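Local coordinates for glycogen synthase (Cyanobacterium sp. CLg1, PDB 6GNF), which belongs to the bacterial glycogen and starch synthase family of two-domain GT-B proteins, modelled here with adenosine-5'-diphosphate and a glycan bound, at residues K124-Y129 with K241-I246; L359-G364 with I473-I478. One frame throughout, in Å; residues are numbered along the deposited sequence.

Contact 1: residues K124-Y129 with K241-I246; sequences KDSVDY and KTTEPI. With BGC (beta-D-glucopyranose), chain D.
Val127 packs both of its methyl branches against the backbone of Lys241. CG2 comes closest and lies 3.2 Å from Lys241 O. CG1 sits 3.5 Å from Lys241 N and also covers Lys241 CA. The side-chain torsion sets this up: CG1 is anti to Val127's own backbone N (chi1 -177°), which leaves CG2 beside that N. One branch can then meet the amide end of Lys241 while the other meets its carbonyl. The lysine side chain starts off away from the loop of residues 124-129, so this residue offers its main chain to the valine. A second, lighter touch lies one residue back, where Ser126 CB is 3.8 Å from Thr243 OG1. No hydrogen bond joins the two segments. The pairing rests on van der Waals packing, with the buried valine as its apolar centre.

The loop of residues 124-129 also carries part of the glycan pocket. The carboxylate of Asp128 meets two neighbouring hydroxyls of the beta-D-glucopyranose. Its OD2 accepts a hydrogen bond from sugar O2 at 2.8 Å, and sugar O3 lies 2.8 Å from both OD1 and OD2 of Asp128. Ser126 O approaches the same ring, 3.5 Å from sugar C2. Val127 lies between Ser126 and Asp128 in sequence, so the packing on Lys241 and the sugar contacts come from the same short loop.

Farther out, Asp239 holds the start of segment 241-246 with two bonds: its OD1 takes Lys241 N and its OD2 pairs with Thr242 OG1. At the end of segment 124-129, Tyr129 OH bonds to Lys119 O, and its ring makes a cation-pi contact with Lys112. The contact thus joins two loops of the N-terminal domain: one between helices 107-110 and 132-144, the other between strands 233-234 and 246-248.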
loop_
_atom_site.group_PDB
_atom_site.type_symbol
_atom_site.label_atom_id
_atom_site.label_comp_id
_atom_site.label_asym_id
_atom_site.label_seq_id
_atom_site.Cartn_x
_atom_site.Cartn_y
_atom_site.Cartn_z
ATOM N N LYS A 124 -12.611 -12.215 7.540
ATOM C CA LYS A 124 -12.056 -11.673 8.792
ATOM C C LYS A 124 -10.849 -10.763 8.501
ATOM O O LYS A 124 -10.556 -10.478 7.338
ATOM C CB LYS A 124 -11.647 -12.823 9.730
ATOM C CG LYS A 124 -12.655 -13.179 10.807
ATOM C CD LYS A 124 -12.022 -14.126 11.818
ATOM C CE LYS A 124 -12.978 -14.473 12.944
ATOM N NZ LYS A 124 -14.172 -15.211 12.449
ATOM N N ASP A 125 -10.161 -10.322 9.559
ATOM C CA ASP A 125 -8.989 -9.440 9.449
ATOM C C ASP A 125 -7.794 -10.085 8.723
ATOM O O ASP A 125 -7.397 -9.633 7.643
ATOM C CB ASP A 125 -8.561 -8.959 10.846
ATOM C CG ASP A 125 -7.419 -7.946 10.801
ATOM O OD1 ASP A 125 -7.581 -6.886 10.159
ATOM O OD2 ASP A 125 -6.356 -8.218 11.402
ATOM N N SER A 126 -7.211 -11.124 9.319
ATOM C CA SER A 126 -6.054 -11.808 8.724
ATOM C C SER A 126 -6.455 -12.982 7.834
ATOM O O SER A 126 -5.637 -13.482 7.061
ATOM C CB SER A 126 -5.105 -12.306 9.813
ATOM O OG SER A 126 -4.413 -11.220 10.395
ATOM N N VAL A 127 -7.712 -13.414 7.936
ATOM C CA VAL A 127 -8.187 -14.593 7.217
ATOM C C VAL A 127 -8.392 -14.272 5.733
ATOM O O VAL A 127 -8.893 -13.200 5.383
ATOM C CB VAL A 127 -9.498 -15.137 7.825
ATOM C CG1 VAL A 127 -9.935 -16.411 7.117
ATOM C CG2 VAL A 127 -9.326 -15.389 9.320
ATOM N N ASP A 128 -8.000 -15.213 4.873
ATOM C CA ASP A 128 -8.189 -15.090 3.428
ATOM C C ASP A 128 -9.318 -16.001 2.937
ATOM O O ASP A 128 -9.566 -17.060 3.519
ATOM C CB ASP A 128 -6.897 -15.465 2.689
ATOM C CG ASP A 128 -5.766 -14.472 2.921
ATOM O OD1 ASP A 128 -6.006 -13.243 2.929
ATOM O OD2 ASP A 128 -4.617 -14.936 3.076
ATOM N N TYR A 129 -9.974 -15.603 1.845
ATOM C CA TYR A 129 -10.902 -16.490 1.149
ATOM C C TYR A 129 -10.134 -17.726 0.683
ATOM O O TYR A 129 -8.992 -17.616 0.225
ATOM C CB TYR A 129 -11.539 -15.797 -0.068
ATOM C CG TYR A 129 -12.447 -14.631 0.260
ATOM C CD1 TYR A 129 -13.570 -14.804 1.069
ATOM C CD2 TYR A 129 -12.193 -13.355 -0.250
ATOM C CE1 TYR A 129 -14.406 -13.742 1.373
ATOM C CE2 TYR A 129 -13.025 -12.285 0.046
ATOM C CZ TYR A 129 -14.135 -12.488 0.859
ATOM O OH TYR A 129 -14.986 -11.461 1.189
ATOM N N LYS A 241 -10.880 -19.655 8.187
ATOM C CA LYS A 241 -11.030 -19.210 9.581
ATOM C C LYS A 241 -9.709 -19.196 10.356
ATOM O O LYS A 241 -9.382 -18.183 10.977
ATOM C CB LYS A 241 -12.102 -20.020 10.333
ATOM C CG LYS A 241 -11.864 -21.516 10.425
ATOM C CD LYS A 241 -12.987 -22.189 11.200
ATOM C CE LYS A 241 -12.820 -23.701 11.227
ATOM N NZ LYS A 241 -12.848 -24.296 9.860
ATOM N N THR A 242 -8.951 -20.293 10.301
ATOM C CA THR A 242 -7.692 -20.417 11.045
ATOM C C THR A 242 -6.773 -19.219 10.817
ATOM O O THR A 242 -6.470 -18.861 9.678
ATOM C CB THR A 242 -6.933 -21.706 10.676
ATOM O OG1 THR A 242 -7.759 -22.842 10.952
ATOM C CG2 THR A 242 -5.635 -21.827 11.477
ATOM N N THR A 243 -6.339 -18.610 11.919
ATOM C CA THR A 243 -5.524 -17.400 11.882
ATOM C C THR A 243 -4.038 -17.671 12.202
ATOM O O THR A 243 -3.192 -16.812 11.945
ATOM C CB THR A 243 -6.111 -16.326 12.833
ATOM O OG1 THR A 243 -5.699 -15.022 12.401
ATOM C CG2 THR A 243 -5.700 -16.571 14.307
ATOM N N GLU A 244 -3.735 -18.861 12.734
ATOM C CA GLU A 244 -2.369 -19.240 13.110
ATOM C C GLU A 244 -1.560 -19.692 11.879
ATOM O O GLU A 244 -1.881 -20.721 11.272
ATOM C CB GLU A 244 -2.397 -20.366 14.158
ATOM C CG GLU A 244 -3.142 -20.027 15.446
ATOM C CD GLU A 244 -4.617 -20.396 15.402
ATOM O OE1 GLU A 244 -5.441 -19.624 15.935
ATOM O OE2 GLU A 244 -4.955 -21.453 14.832
ATOM N N PRO A 245 -0.500 -18.922 11.496
ATOM C CA PRO A 245 0.321 -19.362 10.350
ATOM C C PRO A 245 1.083 -20.660 10.619
ATOM O O PRO A 245 1.420 -20.946 11.768
ATOM C CB PRO A 245 1.310 -18.198 10.147
ATOM C CG PRO A 245 0.679 -17.020 10.808
ATOM C CD PRO A 245 -0.061 -17.595 11.982
ATOM N N ILE A 246 1.345 -21.437 9.569
ATOM C CA ILE A 246 2.033 -22.720 9.718
ATOM C C ILE A 246 3.549 -22.532 9.628
ATOM O O ILE A 246 4.114 -22.459 8.532
ATOM C CB ILE A 246 1.583 -23.760 8.659
ATOM C CG1 ILE A 246 0.057 -23.929 8.666
ATOM C CG2 ILE A 246 2.270 -25.103 8.905
ATOM C CD1 ILE A 246 -0.484 -24.725 7.494
HETATM C C2 BGC D . -2.834 -13.064 4.986
HETATM C C3 BGC D . -2.704 -12.034 3.863
HETATM C C4 BGC D . -3.245 -10.691 4.365
HETATM C C5 BGC D . -2.707 -10.292 5.749
HETATM C C6 BGC D . -3.552 -9.178 6.349
HETATM C C1 BGC D . -2.037 -12.547 6.187
HETATM O O1 BGC D . -1.968 -13.535 7.222
HETATM O O2 BGC D . -2.368 -14.361 4.588
HETATM O O3 BGC D . -3.386 -12.447 2.664
HETATM O O4 BGC D . -2.879 -9.670 3.435
HETATM O O5 BGC D . -2.680 -11.373 6.686
HETATM O O6 BGC D . -2.668 -8.260 6.986
#

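Contact 2: residues L359-G364 with I473-I478; sequences LENQKG and IPMPKI. With ADP (adenosine-5'-diphosphate), chain F; AC1 (4,6-dideoxy-4-{[(1S,4R,5S,6S)-4,5,6-trihydroxy-3-(hydroxymethyl)cyclohex-2-en-1-yl]amino}-alpha-D-glucopyranose), chain B.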
loop_
_atom_site.group_PDB
_atom_site.type_symbol
_atom_site.label_atom_id
_atom_site.label_comp_id
_atom_site.label_asym_id
_atom_site.label_seq_id
_atom_site.Cartn_x
_atom_site.Cartn_y
_atom_site.Cartn_z
ATOM N N LEU A 359 -3.630 -1.726 12.536
ATOM C CA LEU A 359 -3.156 -2.242 13.823
ATOM C C LEU A 359 -2.541 -3.636 13.629
ATOM O O LEU A 359 -3.071 -4.641 14.105
ATOM C CB LEU A 359 -4.309 -2.302 14.818
ATOM C CG LEU A 359 -5.018 -0.980 15.092
ATOM C CD1 LEU A 359 -6.206 -1.214 16.008
ATOM C CD2 LEU A 359 -4.057 0.028 15.702
ATOM N N GLU A 360 -1.424 -3.670 12.913
ATOM C CA GLU A 360 -0.768 -4.899 12.506
ATOM C C GLU A 360 0.728 -4.768 12.816
ATOM O O GLU A 360 1.240 -3.662 12.959
ATOM C CB GLU A 360 -1.024 -5.120 11.011
ATOM C CG GLU A 360 -0.650 -6.526 10.479
ATOM C CD GLU A 360 0.524 -6.546 9.471
ATOM O OE1 GLU A 360 0.338 -6.219 8.273
ATOM O OE2 GLU A 360 1.644 -6.899 9.901
ATOM N N ASN A 361 1.411 -5.902 12.904
ATOM C CA ASN A 361 2.834 -5.921 13.248
ATOM C C ASN A 361 3.678 -4.898 12.477
ATOM O O ASN A 361 4.534 -4.230 13.049
ATOM C CB ASN A 361 3.416 -7.319 13.025
ATOM C CG ASN A 361 4.882 -7.407 13.423
ATOM O OD1 ASN A 361 5.226 -7.289 14.604
ATOM N ND2 ASN A 361 5.756 -7.566 12.444
ATOM N N GLN A 362 3.452 -4.796 11.176
ATOM C CA GLN A 362 4.220 -3.888 10.335
ATOM C C GLN A 362 4.320 -2.464 10.883
ATOM O O GLN A 362 5.392 -1.856 10.820
ATOM C CB GLN A 362 3.637 -3.827 8.917
ATOM C CG GLN A 362 4.446 -2.909 8.014
ATOM C CD GLN A 362 3.876 -2.754 6.638
ATOM O OE1 GLN A 362 3.096 -3.585 6.174
ATOM N NE2 GLN A 362 4.244 -1.669 5.969
ATOM N N LYS A 363 3.209 -1.937 11.406
ATOM C CA LYS A 363 3.094 -0.510 11.756
ATOM C C LYS A 363 3.489 -0.146 13.185
ATOM O O LYS A 363 3.662 1.029 13.493
ATOM C CB LYS A 363 1.666 -0.025 11.494
ATOM C CG LYS A 363 1.195 -0.191 10.053
ATOM C CD LYS A 363 1.886 0.779 9.112
ATOM C CE LYS A 363 1.506 0.502 7.669
ATOM N NZ LYS A 363 2.102 1.497 6.728
ATOM N N GLY A 364 3.632 -1.139 14.059
ATOM C CA GLY A 364 4.121 -0.898 15.413
ATOM C C GLY A 364 3.163 -0.182 16.342
ATOM O O GLY A 364 3.600 0.451 17.305
ATOM N N ILE A 473 12.932 -0.518 15.172
ATOM C CA ILE A 473 11.910 -1.253 15.912
ATOM C C ILE A 473 12.088 -2.728 15.569
ATOM O O ILE A 473 11.853 -3.118 14.434
ATOM C CB ILE A 473 10.478 -0.806 15.532
ATOM C CG1 ILE A 473 10.344 0.726 15.568
ATOM C CG2 ILE A 473 9.450 -1.457 16.450
ATOM C CD1 ILE A 473 10.611 1.365 16.915
ATOM N N PRO A 474 12.517 -3.547 16.542
ATOM C CA PRO A 474 12.915 -4.909 16.186
ATOM C C PRO A 474 11.746 -5.794 15.774
ATOM O O PRO A 474 10.650 -5.668 16.320
ATOM C CB PRO A 474 13.582 -5.430 17.460
ATOM C CG PRO A 474 13.018 -4.611 18.567
ATOM C CD PRO A 474 12.610 -3.289 17.990
ATOM N N MET A 475 11.996 -6.668 14.800
ATOM C CA MET A 475 10.997 -7.607 14.300
ATOM C C MET A 475 10.871 -8.790 15.250
ATOM O O MET A 475 11.796 -9.072 15.999
ATOM C CB MET A 475 11.407 -8.125 12.916
ATOM C CG MET A 475 11.155 -7.160 11.774
ATOM S SD MET A 475 9.431 -7.172 11.230
ATOM C CE MET A 475 9.346 -8.686 10.285
ATOM N N PRO A 476 9.745 -9.522 15.176
ATOM C CA PRO A 476 9.651 -10.797 15.899
ATOM C C PRO A 476 10.734 -11.769 15.422
ATOM O O PRO A 476 11.109 -11.712 14.252
ATOM C CB PRO A 476 8.250 -11.322 15.526
ATOM C CG PRO A 476 7.520 -10.169 14.916
ATOM C CD PRO A 476 8.568 -9.284 14.322
ATOM N N LYS A 477 11.226 -12.651 16.294
ATOM C CA LYS A 477 12.308 -13.574 15.903
ATOM C C LYS A 477 11.946 -14.467 14.714
ATOM O O LYS A 477 12.837 -14.875 13.972
ATOM C CB LYS A 477 12.778 -14.425 17.090
ATOM C CG LYS A 477 13.619 -13.627 18.072
ATOM C CD LYS A 477 14.187 -14.395 19.252
ATOM C CE LYS A 477 15.472 -15.146 18.950
ATOM N NZ LYS A 477 16.599 -14.338 18.411
ATOM N N ILE A 478 10.663 -14.806 14.568
ATOM C CA ILE A 478 10.135 -15.398 13.326
ATOM C C ILE A 478 8.755 -14.817 13.023
ATOM O O ILE A 478 8.062 -14.374 13.939
ATOM C CB ILE A 478 10.018 -16.937 13.396
ATOM C CG1 ILE A 478 9.150 -17.375 14.584
ATOM C CG2 ILE A 478 11.398 -17.580 13.469
ATOM C CD1 ILE A 478 8.537 -18.750 14.428
HETATM P PB ADP F . -0.193 0.833 4.184
HETATM O O1B ADP F . 1.028 0.008 4.496
HETATM O O2B ADP F . -0.425 1.024 2.710
HETATM O O3B ADP F . -1.404 0.443 4.987
HETATM P PA ADP F . 0.441 3.627 3.856
HETATM O O1A ADP F . 1.238 3.341 2.590
HETATM O O2A ADP F . 0.883 4.714 4.827
HETATM O O3A ADP F . 0.237 2.286 4.743
HETATM O "O5'" ADP F . -1.088 3.944 3.437
HETATM C "C5'" ADP F . -2.168 3.787 4.364
HETATM C "C4'" ADP F . -3.216 4.845 4.042
HETATM O "O4'" ADP F . -4.457 4.595 4.703
HETATM C "C3'" ADP F . -2.750 6.210 4.504
HETATM O "O3'" ADP F . -3.065 7.150 3.471
HETATM C "C2'" ADP F . -3.520 6.467 5.780
HETATM O "O2'" ADP F . -3.803 7.860 5.873
HETATM C "C1'" ADP F . -4.781 5.634 5.629
HETATM N N9 ADP F . -5.300 4.983 6.863
HETATM C C8 ADP F . -4.772 3.915 7.499
HETATM N N7 ADP F . -5.525 3.559 8.575
HETATM C C5 ADP F . -6.569 4.404 8.630
HETATM C C6 ADP F . -7.746 4.604 9.500
HETATM N N6 ADP F . -7.971 3.808 10.564
HETATM N N1 ADP F . -8.593 5.613 9.206
HETATM C C2 ADP F . -8.399 6.430 8.158
HETATM N N3 ADP F . -7.350 6.301 7.325
HETATM C C4 ADP F . -6.421 5.331 7.498
HETATM C C1 AC1 B . -2.234 -4.664 0.451
HETATM O O2 AC1 B . -0.752 -5.581 -1.252
HETATM C C2 AC1 B . -1.118 -4.373 -0.555
HETATM C C4A AC1 B . 3.391 1.316 0.586
HETATM C C3 AC1 B . 0.104 -3.745 0.118
HETATM O O3 AC1 B . 1.000 -3.348 -0.924
HETATM C C4 AC1 B . -0.285 -2.544 1.009
HETATM N N4A AC1 B . 0.852 -1.880 1.688
HETATM C C5 AC1 B . -1.331 -3.054 2.012
HETATM O O5 AC1 B . -2.479 -3.536 1.303
HETATM C C6 AC1 B . -1.810 -1.983 2.979
HETATM C C1B AC1 B . 2.025 -1.303 1.026
HETATM C C2B AC1 B . 3.113 -0.741 1.989
HETATM O O2B AC1 B . 2.865 -1.025 3.362
HETATM C C3B AC1 B . 3.317 0.757 1.976
HETATM O O3B AC1 B . 4.553 1.064 2.621
HETATM O O4 AC1 B . 3.374 2.741 0.725
HETATM C C5B AC1 B . 2.226 0.844 -0.243
HETATM C C7B AC1 B . 1.594 -0.295 -0.011
HETATM C C6B AC1 B . 1.799 1.680 -1.409
HETATM O O6B AC1 B . 2.930 1.789 -2.276
#
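Asn361 meets Met475 and Pro476 at the surface of the C-terminal Rossmann-like domain of the GT-B fold. Its loop follows strand 352-356 of the parallel sheet and leads into helix 365-370, with Gly364 as the N-cap. The other loop, 473-478, runs from strand 468-469 toward helix 485-503.

Ile473 opens that loop and is buried. It packs on Val367 of helix 365-370 and on Ala494 of helix 485-503, rather than on Asn361. At Pro474 the backbone takes over: Pro474 O accepts a hydrogen bond from Arg432 NE, while Arg432 NH1 bonds to Asn361 O. One guanidinium group therefore bridges the two segments. Met475 follows. The bend at chi2 (-80°) swings its SD to 3.9 Å from Asn361 ND2, and the two side chains cross at about a right angle. Asn361 and Pro476 point at each other from opposite directions. Pro476 CG lies 3.7 Å from Asn361 OD1, and Pro476 CD lies 3.8 Å from Asn361 ND2, so both ends of the amide rest on the proline ring. With CG anti to the backbone N (chi1 -178°), Asn361 carries its amide out from the loop to that ring. No hydrogen bond crosses between the segments, and the touch is light.

Within the first loop, Gln362 N donates to Glu360 OE2 at 3.1 Å, from above the carboxylate plane. The residues after Asn361 reach the ligands. Gln362 NE2 gives a nearly straight hydrogen bond, 3.0 Å long at 170°, to O2B of AC1. Lys363 NZ forms a salt bridge to Glu434 OE2 and grips the diphosphate, bonding to O3A of ADP at 2.8 Å and to O1B of ADP at 2.9 Å.

In the fold
Contact 1 joins loops of the N-terminal domain, and contact 2 joins loops of the C-terminal domain. They share no helix or strand. Contact 1 is partly buried around one valine and covers more area; contact 2 lies at the surface, where an amide meets a thioether and a proline ring. Neither has a hydrogen bond between its segments. Both first segments reach the beta-D-glucopyranose, 124-129 through Asp128 and 359-364 through Glu360; 359-364 also reaches AC1 and ADP. Their centres are 18 Å apart and their nearest atoms about 6 Å, without touching, consistent with segments 124-129 and 359-364 lining the cleft from its two domains.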